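Local coordinates for ATP-dependent Clp protease adapter protein ClpS 2 (Agrobacterium fabrum, PDB 4YJX), which probably modulates the substrate specificity of ClpAP-mediated, ATP-dependent protein degradation by binding the N-terminal domain of the chaperone ClpA, at residues A[26-31]-A[93-98]; A[35-40]-A[53-58]. One frame throughout, in Å; residues are numbered along the deposited sequence.

Overall arrangement
The two contacts lie with their centres about 11 Å apart on adjoining sides of one pocket, and both touch the bound phenylalanine amide. Contact 1 pairs the central strand 23-29 of the three-stranded antiparallel sheet with the outer strand 96-101, bringing the first and last strands of the chain side by side. Contact 2, nested between them in sequence, packs helix 36-47 against helix 51-64. They meet where Leu-28 CD2 lies 3.7 Å from Val-39 CG1, and where Phe-93 packs on Pro-35 and Phe-38. The phenyl side chain of the ligand thus sits between sheet end and helix pair, consistent with the ClpS family's recognition of N-terminal hydrophobic residues of ClpAP substrates.

Contact 1 (A[26-31]-A[93-98]); sequences VMLLND and FPLMFT. With NFA (phenylalanine amide), chain F.
Met-27 and Thr-98 form a hydrogen-bonded antiparallel pair: Met-27 N donates to Thr-98 O (2.8 Å), and Thr-98 N returns the bond to Met-27 O. Beyond them, Leu-29 N reaches Met-96 O at 3.1 Å. There a water takes over the bridging between the diverging segments, donating to Leu-29 O and Asp-31 OD2 and accepting from Met-96 N (3.0 Å).

Apolar contacts flank both faces of the sheet. Beneath helices 36-47 and 74-89, Leu-28 CG lies anti to the backbone N (chi1 166°), which carries CD1 over one face of the Phe-97 ring in a CH-pi contact. The same methyl meets Leu-95 CD1 at 3.7 Å, while Val-26 CG1 comes up at the ring edge. On the other face, Leu-29 CD1 touches Thr-98 CG2 (3.5 Å), and the Leu-29 and Met-96 side chains lie side by side, pointing the same way.

Polar groups lie beyond the end of strand 23-29. Asp-31 lies against Pro-94, its OD1 accepting from Tyr-33 N and Thr-34 N. Asn-30 OD1 accepts from NFA N (3.1 Å), Asp-31 O does so weakly, and Thr-34 O and His-62 ND1 also bond the ligand. Together these acceptors are consistent with a free, probably protonated, alpha-amino group.

Contact 2 (A[35-40]-A[53-58]); sequences PREFVT and TGRRVM. With NFA (phenylalanine amide), chain F.
Met-58 reaches from helix 51-64 across to helix 36-47, the two segments running at 120° to each other. Its CG, anti to the backbone N (chi1 177°), is carried to Val-39 CG1 and to the backbone Arg-36 O. Bends at chi2 and chi3 then turn the thioether along Arg-36 CB, with SD 3.8 Å away, while CE closes on Thr-40 OG1.

Thr-40 fits between Met-58 and Arg-55. Its CG2 lies over the Gly-54 backbone, where the CA atoms of Thr-40 and Gly-54 are 4.9 Å apart. Rotation about chi1 puts OG1 beside its own backbone N, and from there it donates to Arg-36 O (3.1 Å), arriving above the carbonyl plane; Thr-40 N approaches that oxygen from the opposite face. The Arg-55 chain, bent at chi2 and chi3, folds over Thr-40 with CD against the hydroxyl.

Glu-37 OE1 lies over one face of the Arg-55 guanidinium, 3.7 Å from NH1, a long salt bridge in which no N-H points at the oxygen. The two planes stand 89° apart. Like charges adjoin it: Glu-51 near Glu-37, and Arg-36 NE 5.0 Å from Arg-55 NH2.

Toward the pocket, Val-39 CG2 faces the ligand ring and Arg-36 CG packs on NFA CB (3.6 Å). The helices therefore join mainly through apolar packing, which also walls the phenyl pocket, while the outer charges probably add only modest net attraction.

Contact 1 (A[26-31]-A[93-98])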
loop_
_atom_site.group_PDB
_atom_site.type_symbol
_atom_site.label_atom_id
_atom_site.label_comp_id
_atom_site.label_asym_id
_atom_site.label_seq_id
_atom_site.Cartn_x
_atom_site.Cartn_y
_atom_site.Cartn_z
ATOM N N VAL A 26 0.982 0.847 -7.686
ATOM C CA VAL A 26 0.641 0.123 -6.462
ATOM C C VAL A 26 -0.360 0.963 -5.668
ATOM O O VAL A 26 -0.038 2.067 -5.227
ATOM C CB VAL A 26 1.880 -0.169 -5.590
ATOM C CG1 VAL A 26 1.474 -0.814 -4.270
ATOM C CG2 VAL A 26 2.865 -1.065 -6.332
ATOM N N MET A 27 -1.568 0.432 -5.499
ATOM C CA MET A 27 -2.641 1.122 -4.780
ATOM C C MET A 27 -2.829 0.592 -3.362
ATOM O O MET A 27 -2.854 -0.619 -3.146
ATOM C CB MET A 27 -3.968 0.974 -5.528
ATOM C CG MET A 27 -3.918 1.363 -6.997
ATOM S SD MET A 27 -3.514 3.090 -7.249
ATOM C CE MET A 27 -4.843 3.905 -6.375
ATOM N N LEU A 28 -2.966 1.510 -2.408
ATOM C CA LEU A 28 -3.431 1.179 -1.066
ATOM C C LEU A 28 -4.942 1.357 -1.014
ATOM O O LEU A 28 -5.453 2.419 -1.364
ATOM C CB LEU A 28 -2.760 2.064 -0.013
ATOM C CG LEU A 28 -3.392 2.062 1.384
ATOM C CD1 LEU A 28 -3.292 0.685 2.021
ATOM C CD2 LEU A 28 -2.756 3.116 2.280
ATOM N N LEU A 29 -5.651 0.316 -0.587
ATOM C CA LEU A 29 -7.100 0.367 -0.474
ATOM C C LEU A 29 -7.510 0.537 0.977
ATOM O O LEU A 29 -6.908 -0.053 1.875
ATOM C CB LEU A 29 -7.737 -0.898 -1.043
ATOM C CG LEU A 29 -7.298 -1.297 -2.449
ATOM C CD1 LEU A 29 -8.151 -2.450 -2.931
ATOM C CD2 LEU A 29 -7.392 -0.120 -3.399
ATOM N N ASN A 30 -8.540 1.343 1.203
ATOM C CA ASN A 30 -9.076 1.513 2.540
ATOM C C ASN A 30 -9.858 0.294 3.002
ATOM O O ASN A 30 -10.366 -0.478 2.196
ATOM C CB ASN A 30 -9.980 2.741 2.605
ATOM C CG ASN A 30 -10.370 3.094 4.028
ATOM O OD1 ASN A 30 -9.520 3.179 4.912
ATOM N ND2 ASN A 30 -11.661 3.278 4.260
ATOM N N ASP A 31 -9.928 0.125 4.313
ATOM C CA ASP A 31 -10.827 -0.835 4.925
ATOM C C ASP A 31 -11.128 -0.311 6.327
ATOM O O ASP A 31 -10.498 0.642 6.778
ATOM C CB ASP A 31 -10.222 -2.249 4.953
ATOM C CG ASP A 31 -9.088 -2.401 5.959
ATOM O OD1 ASP A 31 -9.369 -2.469 7.176
ATOM O OD2 ASP A 31 -7.918 -2.486 5.531
ATOM N N PHE A 93 -5.687 -8.819 9.480
ATOM C CA PHE A 93 -6.289 -7.615 8.913
ATOM C C PHE A 93 -6.665 -7.815 7.444
ATOM O O PHE A 93 -6.004 -8.570 6.722
ATOM C CB PHE A 93 -5.331 -6.424 9.035
ATOM C CG PHE A 93 -4.963 -6.083 10.447
ATOM C CD1 PHE A 93 -5.912 -6.108 11.452
ATOM C CD2 PHE A 93 -3.661 -5.748 10.771
ATOM C CE1 PHE A 93 -5.570 -5.800 12.754
ATOM C CE2 PHE A 93 -3.312 -5.440 12.072
ATOM C CZ PHE A 93 -4.265 -5.466 13.064
ATOM N N PRO A 94 -7.723 -7.125 6.989
ATOM C CA PRO A 94 -8.096 -7.191 5.572
ATOM C C PRO A 94 -7.289 -6.224 4.699
ATOM O O PRO A 94 -7.670 -5.985 3.560
ATOM C CB PRO A 94 -9.584 -6.814 5.594
ATOM C CG PRO A 94 -9.713 -5.892 6.760
ATOM C CD PRO A 94 -8.680 -6.322 7.774
ATOM N N LEU A 95 -6.198 -5.680 5.232
ATOM C CA LEU A 95 -5.373 -4.719 4.499
ATOM C C LEU A 95 -5.018 -5.217 3.103
ATOM O O LEU A 95 -4.487 -6.318 2.934
ATOM C CB LEU A 95 -4.085 -4.411 5.271
ATOM C CG LEU A 95 -3.154 -3.391 4.602
ATOM C CD1 LEU A 95 -3.827 -2.029 4.422
ATOM C CD2 LEU A 95 -1.880 -3.239 5.397
ATOM N N MET A 96 -5.307 -4.391 2.106
ATOM C CA MET A 96 -5.115 -4.785 0.721
ATOM C C MET A 96 -4.298 -3.771 -0.064
ATOM O O MET A 96 -4.642 -2.591 -0.130
ATOM C CB MET A 96 -6.468 -4.980 0.040
ATOM C CG MET A 96 -6.362 -5.566 -1.352
ATOM S SD MET A 96 -5.549 -7.175 -1.388
ATOM C CE MET A 96 -6.487 -8.051 -0.141
ATOM N N PHE A 97 -3.203 -4.249 -0.646
ATOM C CA PHE A 97 -2.461 -3.497 -1.645
ATOM C C PHE A 97 -2.658 -4.184 -2.984
ATOM O O PHE A 97 -2.465 -5.397 -3.100
ATOM C CB PHE A 97 -0.968 -3.428 -1.317
ATOM C CG PHE A 97 -0.620 -2.484 -0.199
ATOM C CD1 PHE A 97 -0.047 -1.254 -0.472
ATOM C CD2 PHE A 97 -0.842 -2.836 1.122
ATOM C CE1 PHE A 97 0.288 -0.392 0.549
ATOM C CE2 PHE A 97 -0.505 -1.974 2.150
ATOM C CZ PHE A 97 0.061 -0.755 1.864
ATOM N N THR A 98 -3.038 -3.413 -3.994
ATOM C CA THR A 98 -3.243 -3.965 -5.327
ATOM C C THR A 98 -2.328 -3.289 -6.341
ATOM O O THR A 98 -1.666 -2.296 -6.035
ATOM C CB THR A 98 -4.702 -3.801 -5.783
ATOM O OG1 THR A 98 -4.925 -2.450 -6.198
ATOM C CG2 THR A 98 -5.657 -4.142 -4.661
HETATM N N NFA F . -9.677 3.425 8.001
HETATM C CA NFA F . -8.855 2.553 8.765
HETATM C C NFA F . -9.193 2.667 10.233
HETATM O O NFA F . -9.992 3.488 10.618
HETATM C CB NFA F . -7.404 2.930 8.537
HETATM C CG NFA F . -6.909 2.515 7.165
HETATM C CD1 NFA F . -7.076 1.253 6.731
HETATM C CD2 NFA F . -6.201 3.508 6.269
HETATM C CE1 NFA F . -6.586 0.838 5.362
HETATM C CE2 NFA F . -5.762 3.134 5.049
HETATM C CZ NFA F . -5.962 1.720 4.564
HETATM N NXT NFA F . -8.570 1.797 11.163
HETATM O O HOH W 1 -7.320 -2.396 3.014
#

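Contact 2 (A[35-40]-A[53-58])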
loop_
_atom_site.group_PDB
_atom_site.type_symbol
_atom_site.label_atom_id
_atom_site.label_comp_id
_atom_site.label_asym_id
_atom_site.label_seq_id
_atom_site.Cartn_x
_atom_site.Cartn_y
_atom_site.Cartn_z
ATOM N N PRO A 35 -5.667 -1.122 11.675
ATOM C CA PRO A 35 -5.298 0.102 12.398
ATOM C C PRO A 35 -4.551 1.112 11.528
ATOM O O PRO A 35 -3.717 0.721 10.714
ATOM C CB PRO A 35 -4.392 -0.414 13.521
ATOM C CG PRO A 35 -4.819 -1.816 13.730
ATOM C CD PRO A 35 -5.213 -2.335 12.383
ATOM N N ARG A 36 -4.844 2.395 11.719
ATOM C CA ARG A 36 -4.207 3.458 10.951
ATOM C C ARG A 36 -2.685 3.394 11.054
ATOM O O ARG A 36 -1.989 3.475 10.045
ATOM C CB ARG A 36 -4.705 4.832 11.423
ATOM C CG ARG A 36 -6.209 5.028 11.248
ATOM C CD ARG A 36 -6.674 6.427 11.639
ATOM N NE ARG A 36 -6.304 6.775 13.008
ATOM C CZ ARG A 36 -6.909 6.305 14.095
ATOM N NH1 ARG A 36 -7.921 5.450 13.989
ATOM N NH2 ARG A 36 -6.495 6.686 15.296
ATOM N N GLU A 37 -2.169 3.242 12.268
ATOM C CA GLU A 37 -0.725 3.251 12.470
ATOM C C GLU A 37 -0.065 1.999 11.899
ATOM O O GLU A 37 1.074 2.050 11.438
ATOM C CB GLU A 37 -0.389 3.392 13.954
ATOM C CG GLU A 37 1.099 3.569 14.231
ATOM C CD GLU A 37 1.675 4.819 13.579
ATOM O OE1 GLU A 37 0.903 5.763 13.312
ATOM O OE2 GLU A 37 2.897 4.861 13.326
ATOM N N PHE A 38 -0.772 0.874 11.915
ATOM C CA PHE A 38 -0.231 -0.334 11.309
ATOM C C PHE A 38 -0.009 -0.137 9.810
ATOM O O PHE A 38 1.036 -0.511 9.272
ATOM C CB PHE A 38 -1.150 -1.526 11.540
ATOM C CG PHE A 38 -0.637 -2.794 10.931
ATOM C CD1 PHE A 38 0.320 -3.557 11.589
ATOM C CD2 PHE A 38 -1.092 -3.216 9.694
ATOM C CE1 PHE A 38 0.803 -4.725 11.025
ATOM C CE2 PHE A 38 -0.615 -4.384 9.123
ATOM C CZ PHE A 38 0.332 -5.141 9.787
ATOM N N VAL A 39 -1.000 0.443 9.137
ATOM C CA VAL A 39 -0.880 0.737 7.716
ATOM C C VAL A 39 0.374 1.577 7.501
ATOM O O VAL A 39 1.156 1.334 6.580
ATOM C CB VAL A 39 -2.132 1.479 7.180
ATOM C CG1 VAL A 39 -1.941 1.924 5.733
ATOM C CG2 VAL A 39 -3.369 0.597 7.305
ATOM N N THR A 40 0.571 2.545 8.388
ATOM C CA THR A 40 1.682 3.480 8.283
ATOM C C THR A 40 3.037 2.779 8.353
ATOM O O THR A 40 3.909 3.043 7.527
ATOM C CB THR A 40 1.598 4.554 9.390
ATOM O OG1 THR A 40 0.376 5.286 9.243
ATOM C CG2 THR A 40 2.776 5.527 9.318
ATOM N N THR A 53 5.248 10.933 5.663
ATOM C CA THR A 53 4.767 10.530 4.348
ATOM C C THR A 53 3.812 9.345 4.450
ATOM O O THR A 53 2.766 9.317 3.797
ATOM C CB THR A 53 5.941 10.161 3.421
ATOM O OG1 THR A 53 6.763 11.313 3.211
ATOM C CG2 THR A 53 5.448 9.673 2.086
ATOM N N GLY A 54 4.186 8.369 5.269
ATOM C CA GLY A 54 3.363 7.199 5.499
ATOM C C GLY A 54 1.977 7.539 6.017
ATOM O O GLY A 54 0.980 6.993 5.530
ATOM N N ARG A 55 1.913 8.433 7.004
ATOM C CA ARG A 55 0.634 8.870 7.561
ATOM C C ARG A 55 -0.235 9.488 6.473
ATOM O O ARG A 55 -1.439 9.224 6.400
ATOM C CB ARG A 55 0.833 9.888 8.696
ATOM C CG ARG A 55 1.512 9.362 9.955
ATOM C CD ARG A 55 0.749 8.219 10.603
ATOM N NE ARG A 55 -0.589 8.600 11.046
ATOM C CZ ARG A 55 -0.866 9.143 12.226
ATOM N NH1 ARG A 55 0.104 9.390 13.098
ATOM N NH2 ARG A 55 -2.118 9.447 12.534
ATOM N N ARG A 56 0.378 10.309 5.627
ATOM C CA ARG A 56 -0.375 11.061 4.631
ATOM C C ARG A 56 -0.961 10.138 3.563
ATOM O O ARG A 56 -2.102 10.317 3.148
ATOM C CB ARG A 56 0.511 12.128 3.990
ATOM C CG ARG A 56 0.936 13.221 4.957
ATOM C CD ARG A 56 1.889 14.192 4.299
ATOM N NE ARG A 56 1.244 14.882 3.189
ATOM C CZ ARG A 56 1.880 15.641 2.304
ATOM N NH1 ARG A 56 3.193 15.810 2.387
ATOM N NH2 ARG A 56 1.199 16.225 1.331
ATOM N N VAL A 57 -0.186 9.148 3.126
ATOM C CA VAL A 57 -0.679 8.183 2.150
ATOM C C VAL A 57 -1.780 7.342 2.783
ATOM O O VAL A 57 -2.831 7.127 2.180
ATOM C CB VAL A 57 0.445 7.272 1.623
ATOM C CG1 VAL A 57 -0.111 6.181 0.714
ATOM C CG2 VAL A 57 1.456 8.094 0.872
ATOM N N MET A 58 -1.529 6.873 3.999
ATOM C CA MET A 58 -2.527 6.134 4.763
ATOM C C MET A 58 -3.815 6.935 4.881
ATOM O O MET A 58 -4.907 6.404 4.683
ATOM C CB MET A 58 -1.986 5.796 6.153
ATOM C CG MET A 58 -2.971 5.089 7.071
ATOM S SD MET A 58 -4.097 6.181 7.969
ATOM C CE MET A 58 -2.953 7.152 8.944
HETATM N N NFA F . -9.677 3.425 8.001
HETATM C CA NFA F . -8.855 2.553 8.765
HETATM C C NFA F . -9.193 2.667 10.233
HETATM O O NFA F . -9.992 3.488 10.618
HETATM C CB NFA F . -7.404 2.930 8.537
HETATM C CG NFA F . -6.909 2.515 7.165
HETATM C CD1 NFA F . -7.076 1.253 6.731
HETATM C CD2 NFA F . -6.201 3.508 6.269
HETATM C CE1 NFA F . -6.586 0.838 5.362
HETATM C CE2 NFA F . -5.762 3.134 5.049
HETATM C CZ NFA F . -5.962 1.720 4.564
HETATM N NXT NFA F . -8.570 1.797 11.163
#